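Local structure of pyridoxal kinase (4S1H) at residues 242-247 with 265-270; 21-26 with 33-38. The protein probably catalyses the magnesium- and ATP-dependent phosphorylation of pyridoxal to pyridoxal 5'-phosphate, and binds ADP. All coordinates share one frame; numbering follows the deposited sequence.

Interaction 1: 242-247 with 265-270; sequences ISTLQT and PYLKGT. With ADP (adenosine-5'-diphosphate), chain C.
Thr244 meets the turn Tyr266-Gly269 in two ways: its methyl touches the loop directly, while its hydroxyl reaches it through two waters. One water accepts from Thr244 OG1 at 2.7 Å and donates to the carbonyls of both Leu267 and Gly269, the latter with its O at 2.8 Å. The other donates to Thr244 OG1 at 2.9 Å and to Tyr266 O at 2.7 Å. Thr244 OG1 is also hydrogen-bonded to Arg240 O, one helical turn back, which probably competes with the first water for the single hydroxyl proton. With CG2 anti to the backbone N (OG1 at chi1 -64°, beside it), the methyl faces the loop, and Thr244 CG2 lies 3.5 Å from Tyr266 O. That carbonyl also closes the type I turn, accepting from Gly269 N at 3.1 Å. Leu267 supports the methyl more loosely, its CD2 being 4.3 Å from Thr244 CG2. The opposite side of this helix lines the nucleotide pocket: Leu245 CD2 makes a tight 3.1 Å contact with ADP O4', Ile242 CD1 lies beside the ribose hydroxyls O2' and O3', and Gln246 belongs to the ADP site. The contact thus fastens the loop before strand 277-278 to the side of helix 234-250 turned from the nucleotide; neighbours of the helix are helix 216-229, touched by Thr244 at Ile223, and strand 202-207, touched by Ile242 and Gln246 at Ile206.

Interaction 2: 21-26 with 33-38; sequences CGMIIL and SIFVLT
Leu26 N donates to Gly22 O at 2.9 Å, closing the helical turn against which the Phe35 ring of the adjoining strand packs. Gly22 has no side chain to hold the ring off, and Phe35 CE2 comes within 3.5 Å of Gly22 C. Met23 covers one face: its CG stands almost over the ring centre, 3.6 Å from the Phe35 centroid and 13° off the normal, a CH-pi contact. Beyond CG the methionine chain is extended (chi2 166°, chi3 -168°) and runs back above the ring, against the direction of the Phe35 side chain. This leaves SD in a distant Met-aromatic position and carries Met23 CE to 3.7 Å from Leu37 CD2. Leu26 CD1 meets the ring obliquely, and also rests 3.6 Å from Ser33 OG, whose hydroxyl is hydrogen-bonded to Ile31 O. The strand pairs with 5-9 on one edge; Tyr11 OH of the second subunit bonds to Phe35 O, that subunit's His40 NE2 to Leu37 N, and its Met23 packs on Met23. Helix and strand run nearly antiparallel, axes 9.7 Å apart, as expected for the second half of the right-handed beta-alpha-beta unit 5-9, 18-28 and 33-41 in a ribokinase-type alpha/beta fold.

Interaction 2 lies on the dimer-facing side of the central sheet, interaction 1 beside the nucleotide pocket; their centres are 18 Å apart, yet they touch: Leu267 CD1 packs 4.2 Å from both Ile25 CG1 and Ile24 CG2, residues of helix 18-28 that do not touch the strand. Helix 216-229 bridges them as well, its Thr219 meeting both Leu245 and Cys21. Segment 242-247 borders ADP directly, whereas Gly22 in 21-26 is about 13 Å from the bound ADP and from a magnesium ion. Leu37 is instead about 7 Å, side chain to side chain, from Ser10, which binds pyridoxal 5'-phosphate in another crystal structure of this protein, placing interaction 2 nearer the vitamin site.

Interaction 1: 242-247 with 265-270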
loop_
_atom_site.group_PDB
_atom_site.type_symbol
_atom_site.label_atom_id
_atom_site.label_comp_id
_atom_site.label_asym_id
_atom_site.label_seq_id
_atom_site.Cartn_x
_atom_site.Cartn_y
_atom_site.Cartn_z
ATOM N N ILE A 242 -10.958 1.360 -18.865
ATOM C CA ILE A 242 -11.757 0.176 -19.150
ATOM C C ILE A 242 -10.970 -0.807 -19.999
ATOM O O ILE A 242 -11.056 -2.015 -19.791
ATOM C CB ILE A 242 -13.080 0.575 -19.859
ATOM C CG1 ILE A 242 -13.913 1.418 -18.882
ATOM C CG2 ILE A 242 -13.818 -0.625 -20.469
ATOM C CD1 ILE A 242 -14.724 0.692 -17.849
ATOM N N SER A 243 -10.156 -0.286 -20.909
ATOM C CA SER A 243 -9.297 -1.103 -21.755
ATOM C C SER A 243 -8.259 -1.835 -20.963
ATOM O O SER A 243 -8.082 -3.046 -21.143
ATOM C CB SER A 243 -8.681 -0.281 -22.894
ATOM O OG SER A 243 -9.714 0.255 -23.720
ATOM N N THR A 244 -7.565 -1.112 -20.082
ATOM C CA THR A 244 -6.555 -1.718 -19.221
ATOM C C THR A 244 -7.185 -2.769 -18.311
ATOM O O THR A 244 -6.644 -3.860 -18.146
ATOM C CB THR A 244 -5.823 -0.631 -18.439
ATOM O OG1 THR A 244 -5.129 0.202 -19.377
ATOM C CG2 THR A 244 -4.825 -1.228 -17.447
ATOM N N LEU A 245 -8.378 -2.477 -17.800
ATOM C CA LEU A 245 -9.080 -3.457 -16.961
ATOM C C LEU A 245 -9.432 -4.742 -17.710
ATOM O O LEU A 245 -9.313 -5.845 -17.150
ATOM C CB LEU A 245 -10.331 -2.819 -16.359
ATOM C CG LEU A 245 -10.990 -3.397 -15.104
ATOM C CD1 LEU A 245 -10.051 -3.998 -14.075
ATOM C CD2 LEU A 245 -11.809 -2.286 -14.461
ATOM N N GLN A 246 -9.864 -4.650 -18.975
ATOM C CA GLN A 246 -10.119 -5.861 -19.766
ATOM C C GLN A 246 -8.869 -6.693 -19.892
ATOM O O GLN A 246 -8.895 -7.909 -19.732
ATOM C CB GLN A 246 -10.664 -5.546 -21.172
ATOM C CG GLN A 246 -12.123 -5.179 -21.213
ATOM C CD GLN A 246 -13.037 -6.275 -20.655
ATOM O OE1 GLN A 246 -13.459 -6.250 -19.510
ATOM N NE2 GLN A 246 -13.317 -7.270 -21.486
ATOM N N THR A 247 -7.727 -6.032 -20.096
ATOM C CA THR A 247 -6.464 -6.738 -20.164
ATOM C C THR A 247 -6.162 -7.474 -18.855
ATOM O O THR A 247 -5.755 -8.636 -18.893
ATOM C CB THR A 247 -5.316 -5.778 -20.508
ATOM O OG1 THR A 247 -5.571 -5.216 -21.798
ATOM C CG2 THR A 247 -3.963 -6.508 -20.510
ATOM N N PRO A 265 3.116 -3.554 -15.478
ATOM C CA PRO A 265 3.691 -2.953 -16.699
ATOM C C PRO A 265 2.689 -2.419 -17.731
ATOM O O PRO A 265 3.090 -1.663 -18.614
ATOM C CB PRO A 265 4.500 -4.115 -17.296
ATOM C CG PRO A 265 4.905 -4.913 -16.120
ATOM C CD PRO A 265 3.727 -4.868 -15.199
ATOM N N TYR A 266 1.429 -2.841 -17.628
ATOM C CA TYR A 266 0.355 -2.457 -18.552
ATOM C C TYR A 266 -0.584 -1.422 -17.944
ATOM O O TYR A 266 -1.517 -0.996 -18.621
ATOM C CB TYR A 266 -0.449 -3.695 -19.010
ATOM C CG TYR A 266 0.435 -4.779 -19.575
ATOM C CD1 TYR A 266 0.966 -4.680 -20.857
ATOM C CD2 TYR A 266 0.808 -5.870 -18.801
ATOM C CE1 TYR A 266 1.799 -5.657 -21.353
ATOM C CE2 TYR A 266 1.645 -6.850 -19.280
ATOM C CZ TYR A 266 2.154 -6.741 -20.553
ATOM O OH TYR A 266 2.989 -7.698 -21.055
ATOM N N LEU A 267 -0.333 -0.976 -16.706
ATOM C CA LEU A 267 -1.268 -0.084 -16.039
ATOM C C LEU A 267 -1.308 1.309 -16.681
ATOM O O LEU A 267 -2.383 1.924 -16.715
ATOM C CB LEU A 267 -0.971 0.028 -14.541
ATOM C CG LEU A 267 -1.309 -1.188 -13.685
ATOM C CD1 LEU A 267 -0.870 -0.947 -12.271
ATOM C CD2 LEU A 267 -2.812 -1.500 -13.680
ATOM N N LYS A 268 -0.178 1.739 -17.233
ATOM C CA LYS A 268 -0.035 3.003 -17.954
ATOM C C LYS A 268 -0.277 2.856 -19.443
ATOM O O LYS A 268 0.061 3.747 -20.229
ATOM C CB LYS A 268 1.359 3.613 -17.726
ATOM C CG LYS A 268 1.594 4.135 -16.319
ATOM C CD LYS A 268 2.954 4.819 -16.162
ATOM C CE LYS A 268 3.180 5.987 -17.112
ATOM N NZ LYS A 268 2.061 6.957 -17.352
ATOM N N GLY A 269 -0.903 1.747 -19.855
ATOM C CA GLY A 269 -1.314 1.543 -21.239
ATOM C C GLY A 269 -2.196 2.643 -21.743
ATOM O O GLY A 269 -3.049 3.149 -21.017
ATOM N N THR A 270 -1.980 3.005 -22.993
ATOM C CA THR A 270 -2.727 4.082 -23.633
ATOM C C THR A 270 -3.678 3.564 -24.676
ATOM O O THR A 270 -4.373 4.373 -25.291
ATOM C CB THR A 270 -1.780 5.101 -24.305
ATOM O OG1 THR A 270 -0.956 4.424 -25.256
ATOM C CG2 THR A 270 -0.945 5.792 -23.275
HETATM P PB ADP C . -17.648 -2.885 -8.830
HETATM O O1B ADP C . -18.889 -3.744 -8.921
HETATM O O2B ADP C . -16.459 -3.609 -8.221
HETATM O O3B ADP C . -17.961 -1.531 -8.272
HETATM P PA ADP C . -17.920 -3.034 -11.713
HETATM O O1A ADP C . -18.825 -1.917 -12.159
HETATM O O2A ADP C . -18.482 -4.406 -11.537
HETATM O O3A ADP C . -17.178 -2.601 -10.338
HETATM O "O5'" ADP C . -16.680 -3.138 -12.690
HETATM C "C5'" ADP C . -15.835 -2.054 -13.019
HETATM C "C4'" ADP C . -15.362 -2.283 -14.426
HETATM O "O4'" ADP C . -14.680 -3.536 -14.496
HETATM C "C3'" ADP C . -16.530 -2.390 -15.401
HETATM O "O3'" ADP C . -16.874 -1.109 -15.939
HETATM C "C2'" ADP C . -16.002 -3.351 -16.422
HETATM O "O2'" ADP C . -15.212 -2.652 -17.373
HETATM C "C1'" ADP C . -15.087 -4.275 -15.639
HETATM N N9 ADP C . -15.696 -5.562 -15.226
HETATM C C8 ADP C . -16.150 -5.943 -14.025
HETATM N N7 ADP C . -16.608 -7.220 -14.045
HETATM C C5 ADP C . -16.432 -7.670 -15.295
HETATM C C6 ADP C . -16.681 -8.940 -16.017
HETATM N N6 ADP C . -17.236 -9.981 -15.362
HETATM N N1 ADP C . -16.352 -8.987 -17.326
HETATM C C2 ADP C . -15.799 -7.926 -17.979
HETATM N N3 ADP C . -15.539 -6.747 -17.377
HETATM C C4 ADP C . -15.830 -6.575 -16.066
HETATM O O HOH W 1 -4.293 2.670 -18.586
HETATM O O HOH W 2 -3.118 -1.383 -20.723
#

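Interaction 2: 21-26 with 33-38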
loop_
_atom_site.group_PDB
_atom_site.type_symbol
_atom_site.label_atom_id
_atom_site.label_comp_id
_atom_site.label_asym_id
_atom_site.label_seq_id
_atom_site.Cartn_x
_atom_site.Cartn_y
_atom_site.Cartn_z
ATOM N N CYS A 21 -5.379 -1.571 -4.000
ATOM C CA CYS A 21 -5.433 -1.226 -5.442
ATOM C C CYS A 21 -4.894 0.168 -5.705
ATOM O O CYS A 21 -4.131 0.377 -6.637
ATOM C CB CYS A 21 -6.857 -1.325 -5.986
ATOM S SG CYS A 21 -7.474 -2.996 -5.950
ATOM N N GLY A 22 -5.305 1.128 -4.880
ATOM C CA GLY A 22 -4.885 2.497 -5.024
ATOM C C GLY A 22 -3.391 2.642 -4.903
ATOM O O GLY A 22 -2.772 3.331 -5.707
ATOM N N MET A 23 -2.808 1.938 -3.959
ATOM C CA MET A 23 -1.352 2.045 -3.774
ATOM C C MET A 23 -0.628 1.525 -5.008
ATOM O O MET A 23 0.286 2.156 -5.527
ATOM C CB MET A 23 -0.908 1.275 -2.525
ATOM C CG MET A 23 -1.466 1.816 -1.203
ATOM S SD MET A 23 -1.281 0.692 0.245
ATOM C CE MET A 23 -2.326 1.505 1.429
ATOM N N ILE A 24 -1.011 0.335 -5.463
ATOM C CA ILE A 24 -0.367 -0.298 -6.587
ATOM C C ILE A 24 -0.455 0.611 -7.815
ATOM O O ILE A 24 0.531 0.809 -8.525
ATOM C CB ILE A 24 -1.000 -1.669 -6.900
ATOM C CG1 ILE A 24 -0.689 -2.647 -5.768
ATOM C CG2 ILE A 24 -0.489 -2.223 -8.235
ATOM C CD1 ILE A 24 -1.608 -3.858 -5.754
ATOM N N ILE A 25 -1.647 1.149 -8.067
ATOM C CA ILE A 25 -1.881 1.910 -9.291
ATOM C C ILE A 25 -1.196 3.290 -9.224
ATOM O O ILE A 25 -0.444 3.659 -10.130
ATOM C CB ILE A 25 -3.381 2.006 -9.631
ATOM C CG1 ILE A 25 -3.897 0.590 -9.857
ATOM C CG2 ILE A 25 -3.578 2.902 -10.842
ATOM C CD1 ILE A 25 -5.405 0.435 -9.758
ATOM N N LEU A 26 -1.479 4.046 -8.179
ATOM C CA LEU A 26 -0.885 5.390 -8.019
ATOM C C LEU A 26 0.636 5.314 -7.884
ATOM O O LEU A 26 1.345 6.141 -8.481
ATOM C CB LEU A 26 -1.513 6.138 -6.850
ATOM C CG LEU A 26 -2.965 6.570 -7.051
ATOM C CD1 LEU A 26 -3.644 6.976 -5.754
ATOM C CD2 LEU A 26 -3.089 7.691 -8.076
ATOM N N SER A 33 0.973 10.080 -3.082
ATOM C CA SER A 33 -0.363 10.018 -2.468
ATOM C C SER A 33 -0.308 9.645 -0.988
ATOM O O SER A 33 0.636 8.980 -0.549
ATOM C CB SER A 33 -1.206 8.998 -3.211
ATOM O OG SER A 33 -1.227 9.307 -4.599
ATOM N N ILE A 34 -1.307 10.108 -0.256
ATOM C CA ILE A 34 -1.559 9.728 1.110
ATOM C C ILE A 34 -2.658 8.663 1.092
ATOM O O ILE A 34 -3.715 8.876 0.496
ATOM C CB ILE A 34 -2.027 10.939 1.943
ATOM C CG1 ILE A 34 -1.004 12.080 1.907
ATOM C CG2 ILE A 34 -2.346 10.507 3.364
ATOM C CD1 ILE A 34 -1.544 13.388 2.476
ATOM N N PHE A 35 -2.417 7.543 1.770
ATOM C CA PHE A 35 -3.364 6.433 1.841
ATOM C C PHE A 35 -3.831 6.226 3.280
ATOM O O PHE A 35 -3.144 5.565 4.095
ATOM C CB PHE A 35 -2.778 5.142 1.268
ATOM C CG PHE A 35 -2.295 5.262 -0.143
ATOM C CD1 PHE A 35 -0.993 5.697 -0.431
ATOM C CD2 PHE A 35 -3.143 4.960 -1.211
ATOM C CE1 PHE A 35 -0.555 5.806 -1.751
ATOM C CE2 PHE A 35 -2.672 5.044 -2.517
ATOM C CZ PHE A 35 -1.408 5.502 -2.791
ATOM N N VAL A 36 -4.942 6.844 3.635
ATOM C CA VAL A 36 -5.532 6.692 4.930
ATOM C C VAL A 36 -6.462 5.484 4.874
ATOM O O VAL A 36 -7.347 5.393 4.044
ATOM C CB VAL A 36 -6.289 7.948 5.396
ATOM C CG1 VAL A 36 -6.944 7.696 6.744
ATOM C CG2 VAL A 36 -5.347 9.136 5.443
ATOM N N LEU A 37 -6.272 4.540 5.753
ATOM C CA LEU A 37 -7.061 3.289 5.765
ATOM C C LEU A 37 -8.344 3.392 6.588
ATOM O O LEU A 37 -8.410 4.046 7.619
ATOM C CB LEU A 37 -6.201 2.128 6.298
ATOM C CG LEU A 37 -4.790 2.042 5.696
ATOM C CD1 LEU A 37 -4.109 0.800 6.271
ATOM C CD2 LEU A 37 -4.768 2.060 4.175
ATOM N N THR A 38 -9.400 2.744 6.110
ATOM C CA THR A 38 -10.643 2.654 6.871
ATOM C C THR A 38 -10.883 1.253 7.480
ATOM O O THR A 38 -11.815 1.078 8.278
ATOM C CB THR A 38 -11.878 2.956 6.006
ATOM O OG1 THR A 38 -11.939 2.005 4.948
ATOM C CG2 THR A 38 -11.783 4.331 5.405
#